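Local coordinates for heme-binding protein A (Haemophilus parasuis 29755, PDB 3TPA) that probably binds glutathione as a periplasmic solute-binding protein of a transport system, despite a name that refers to heme, at residues A253-K256 with K257-Q260; D28-D31 with F32-S35. The protein carries 1 engineered substitution. All blocks are in the same frame, centred on the assembly; numbering follows the deposited sequence.

How the interactions relate
The two contacts are local turns in different parts of the chain, their centres about 27 Å apart and their nearest atoms about 15 Å apart, so neither touches the other. Interaction 2 (28-35) follows strand 9-14, its centre about 12 Å from the centre of the chain. Interaction 1 (253-260) is peripheral, its centre about 28 Å from the centre of the chain, where helix 249-255 passes into strand 261-276. Their connection runs through one mixed sheet: strand 9-14 lies parallel to strand 243-244, which precedes that helix, and the Cys13-Cys241 disulfide ties the two regions covalently.

Interaction 1 of 2, residues A253-K256 with K257-Q260; sequences AQMK and KDPQ
Lys257 folds back over the C-terminal part of helix 249-255, its N donating to Gln254 O at 3.0 Å, a bond to the third residue back. The aliphatic part of Lys257 then lies against residues 253 and 254: CB packs on the carbonyl of Gln254, CG comes within 3.8 Å of Ala253 O, and CD rests 3.8 Å from Gln254 OE1. The two side chains, Gln254 and Lys257, cross at about a right angle. Lysine suits this exposed place because its methylenes cover the turn while the extended chain carries the ammonium group away.

Asp258 repeats the backbone step, its N donating to Met255 O at 3.2 Å. Each carboxylate oxygen has its own donor: Gln254 NE2 for OD1, Tyr233 OH for OD2. Gln254 NE2 reaches Asp258 OD1 at 2.7 Å with an N-H...O angle of 159°; OD1 lies nearly in the amide plane of Gln254, yet the donor stands above the carboxylate plane, and the two planes are 50° apart. Gln254 manages this reach because CG is anti to its backbone N (chi1 176°) and the chain then bends at chi2, bringing the amide round to the aspartate. Gln254 O also lies 3.2 Å from Asp258 OD2, a meeting of two acceptors that the two donors probably make tolerable. Aspartate is short enough to keep its buried carboxylate beside the turn and still bind both partners. Two successive i to i+3 backbone bonds make tight turns where helix 249-255 gives way to the loop before strand 261-276, and the Gln254-Asp258 bond together with Tyr233 ties that helix exit to helix 229-237.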
loop_
_atom_site.group_PDB
_atom_site.type_symbol
_atom_site.label_atom_id
_atom_site.label_comp_id
_atom_site.label_asym_id
_atom_site.label_seq_id
_atom_site.Cartn_x
_atom_site.Cartn_y
_atom_site.Cartn_z
ATOM N N ALA A 253 3.550 -6.723 23.113
ATOM C CA ALA A 253 2.863 -6.638 24.400
ATOM C C ALA A 253 3.723 -5.978 25.486
ATOM O O ALA A 253 3.254 -5.114 26.218
ATOM C CB ALA A 253 2.417 -8.028 24.850
ATOM N N GLN A 254 4.983 -6.372 25.589
ATOM C CA GLN A 254 5.866 -5.718 26.546
ATOM C C GLN A 254 6.267 -4.286 26.146
ATOM O O GLN A 254 6.516 -3.446 27.018
ATOM C CB GLN A 254 7.113 -6.560 26.812
ATOM C CG GLN A 254 8.118 -5.868 27.741
ATOM C CD GLN A 254 7.521 -5.554 29.103
ATOM O OE1 GLN A 254 6.723 -6.327 29.640
ATOM N NE2 GLN A 254 7.902 -4.415 29.666
ATOM N N MET A 255 6.355 -4.016 24.840
ATOM C CA MET A 255 6.652 -2.657 24.368
ATOM C C MET A 255 5.553 -1.706 24.830
ATOM O O MET A 255 5.815 -0.552 25.139
ATOM C CB MET A 255 6.773 -2.574 22.838
ATOM C CG MET A 255 8.023 -3.151 22.226
ATOM S SD MET A 255 7.998 -3.042 20.407
ATOM C CE MET A 255 9.573 -3.811 20.013
ATOM N N LYS A 256 4.317 -2.194 24.853
ATOM C CA LYS A 256 3.187 -1.396 25.315
ATOM C C LYS A 256 3.304 -1.018 26.801
ATOM O O LYS A 256 2.605 -0.129 27.275
ATOM C CB LYS A 256 1.871 -2.132 25.056
ATOM C CG LYS A 256 1.366 -2.032 23.597
ATOM C CD LYS A 256 0.231 -3.017 23.329
ATOM C CE LYS A 256 -0.276 -2.937 21.897
ATOM N NZ LYS A 256 -1.363 -3.943 21.664
ATOM N N LYS A 257 4.187 -1.697 27.527
ATOM C CA LYS A 257 4.384 -1.429 28.953
ATOM C C LYS A 257 5.683 -0.679 29.234
ATOM O O LYS A 257 5.915 -0.233 30.358
ATOM C CB LYS A 257 4.376 -2.733 29.755
ATOM C CG LYS A 257 3.063 -3.517 29.668
ATOM C CD LYS A 257 3.224 -4.901 30.272
ATOM C CE LYS A 257 1.920 -5.676 30.245
ATOM N NZ LYS A 257 2.120 -7.095 30.651
ATOM N N ASP A 258 6.531 -0.552 28.218
ATOM C CA ASP A 258 7.847 0.055 28.396
ATOM C C ASP A 258 7.790 1.572 28.407
ATOM O O ASP A 258 7.353 2.172 27.431
ATOM C CB ASP A 258 8.802 -0.400 27.291
ATOM C CG ASP A 258 9.207 -1.851 27.426
ATOM O OD1 ASP A 258 9.227 -2.362 28.565
ATOM O OD2 ASP A 258 9.518 -2.478 26.394
ATOM N N PRO A 259 8.254 2.197 29.506
ATOM C CA PRO A 259 8.254 3.660 29.641
ATOM C C PRO A 259 9.060 4.339 28.552
ATOM O O PRO A 259 8.721 5.458 28.158
ATOM C CB PRO A 259 8.943 3.897 30.992
ATOM C CG PRO A 259 8.728 2.636 31.755
ATOM C CD PRO A 259 8.756 1.532 30.723
ATOM N N GLN A 260 10.116 3.682 28.086
ATOM C CA GLN A 260 11.020 4.292 27.105
ATOM C C GLN A 260 10.437 4.313 25.696
ATOM O O GLN A 260 10.988 4.946 24.805
ATOM C CB GLN A 260 12.358 3.556 27.062
ATOM C CG GLN A 260 12.994 3.315 28.420
ATOM C CD GLN A 260 12.839 1.884 28.893
ATOM O OE1 GLN A 260 11.760 1.294 28.810
ATOM N NE2 GLN A 260 13.927 1.314 29.394
#

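Interaction 2 of 2, residues D28-D31 with F32-S35; sequences DAND and FNAS
Phe32 packs back on Ala29: ring atom CD2 lies 4.1 Å from Ala29 CB and 3.7 Å from Ala29 CA, so the small methyl allows the ring to lie close to the backbone. With CG beside its own N (chi1 -72°), the Phe32 ring is directed back along the turn, which brings CD2 to 3.4 Å from Ala29 O. That same carbonyl accepts the backbone N of Phe32 at 3.2 Å, and this turn also sets Phe32 CB close to the oxygen. One residue on, Asn33 N makes a weak bond to Asn30 O, and Asn33 CB rests on this oxygen at 3.6 Å.

Asp31 O takes Ala34 N at 3.1 Å, and a water and Ser35 N only weakly; the water also lies 2.6 Å from Ser35 OG, and Ser35 N is held better by Phe32 O. The buried methyl of Ala34 packs beside Asp31 O. Repeated bonds to the third residue back make the segment a chain of 3-10-type turns, a compact lead-in to helix 36-39.

Farther out, the turn meets other loops and aromatic side chains. Both carboxylate oxygens of Asp31 accept weak bonds, OD1 from Met19 N and OD2 from Lys20 N, so Asp31 links the turn, weakly, to residues 19 and 20. Asn33 OD1 accepts the backbone N of Thr505, while its side chain also touches Tyr504, on which Ala29 packs too. The Phe32 ring meets that of Tyr121 with the planes inclined at about 55°, and Ala34 O binds Tyr205 OH.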
loop_
_atom_site.group_PDB
_atom_site.type_symbol
_atom_site.label_atom_id
_atom_site.label_comp_id
_atom_site.label_asym_id
_atom_site.label_seq_id
_atom_site.Cartn_x
_atom_site.Cartn_y
_atom_site.Cartn_z
ATOM N N ASP A 28 10.550 -3.051 -3.806
ATOM C CA ASP A 28 10.363 -3.214 -2.376
ATOM C C ASP A 28 9.982 -1.894 -1.718
ATOM O O ASP A 28 10.820 -1.019 -1.560
ATOM C CB ASP A 28 11.676 -3.735 -1.778
ATOM C CG ASP A 28 11.597 -3.932 -0.285
ATOM O OD1 ASP A 28 10.909 -4.881 0.142
ATOM O OD2 ASP A 28 12.224 -3.145 0.455
ATOM N N ALA A 29 8.719 -1.751 -1.324
ATOM C CA ALA A 29 8.239 -0.480 -0.772
ATOM C C ALA A 29 9.105 0.043 0.394
ATOM O O ALA A 29 9.150 1.237 0.675
ATOM C CB ALA A 29 6.750 -0.579 -0.370
ATOM N N ASN A 30 9.804 -0.851 1.063
ATOM C CA ASN A 30 10.692 -0.421 2.140
ATOM C C ASN A 30 11.861 0.494 1.720
ATOM O O ASN A 30 12.323 1.278 2.534
ATOM C CB ASN A 30 11.174 -1.618 2.966
ATOM C CG ASN A 30 10.068 -2.207 3.836
ATOM O OD1 ASN A 30 9.455 -3.214 3.484
ATOM N ND2 ASN A 30 9.802 -1.568 4.973
ATOM N N ASP A 31 12.319 0.403 0.462
ATOM C CA ASP A 31 13.367 1.295 -0.087
ATOM C C ASP A 31 12.939 2.760 -0.141
ATOM O O ASP A 31 13.759 3.657 -0.154
ATOM C CB ASP A 31 13.734 0.899 -1.531
ATOM C CG ASP A 31 14.596 -0.351 -1.613
ATOM O OD1 ASP A 31 15.119 -0.786 -0.575
ATOM O OD2 ASP A 31 14.766 -0.889 -2.727
ATOM N N PHE A 32 11.639 2.978 -0.248
ATOM C CA PHE A 32 11.068 4.319 -0.332
ATOM C C PHE A 32 11.435 5.161 0.882
ATOM O O PHE A 32 11.663 6.357 0.776
ATOM C CB PHE A 32 9.549 4.235 -0.463
ATOM C CG PHE A 32 9.065 3.753 -1.806
ATOM C CD1 PHE A 32 9.755 4.049 -2.968
ATOM C CD2 PHE A 32 7.885 3.024 -1.906
ATOM C CE1 PHE A 32 9.278 3.610 -4.229
ATOM C CE2 PHE A 32 7.401 2.588 -3.163
ATOM C CZ PHE A 32 8.104 2.872 -4.312
ATOM N N ASN A 33 11.511 4.527 2.045
ATOM C CA ASN A 33 11.823 5.238 3.273
ATOM C C ASN A 33 13.210 5.895 3.215
ATOM O O ASN A 33 13.456 6.917 3.860
ATOM C CB ASN A 33 11.749 4.275 4.467
ATOM C CG ASN A 33 10.332 3.911 4.816
ATOM O OD1 ASN A 33 9.437 4.737 4.689
ATOM N ND2 ASN A 33 10.111 2.670 5.253
ATOM N N ALA A 34 14.115 5.284 2.458
ATOM C CA ALA A 34 15.481 5.789 2.292
ATOM C C ALA A 34 15.625 6.792 1.147
ATOM O O ALA A 34 16.654 7.439 1.029
ATOM C CB ALA A 34 16.437 4.627 2.069
ATOM N N SER A 35 14.615 6.904 0.283
ATOM C CA SER A 35 14.712 7.834 -0.847
ATOM C C SER A 35 13.547 8.834 -0.941
ATOM O O SER A 35 13.629 9.948 -0.434
ATOM C CB SER A 35 14.867 7.067 -2.160
ATOM O OG SER A 35 13.792 6.165 -2.357
HETATM O O HOH W 1 14.082 3.785 -3.481
#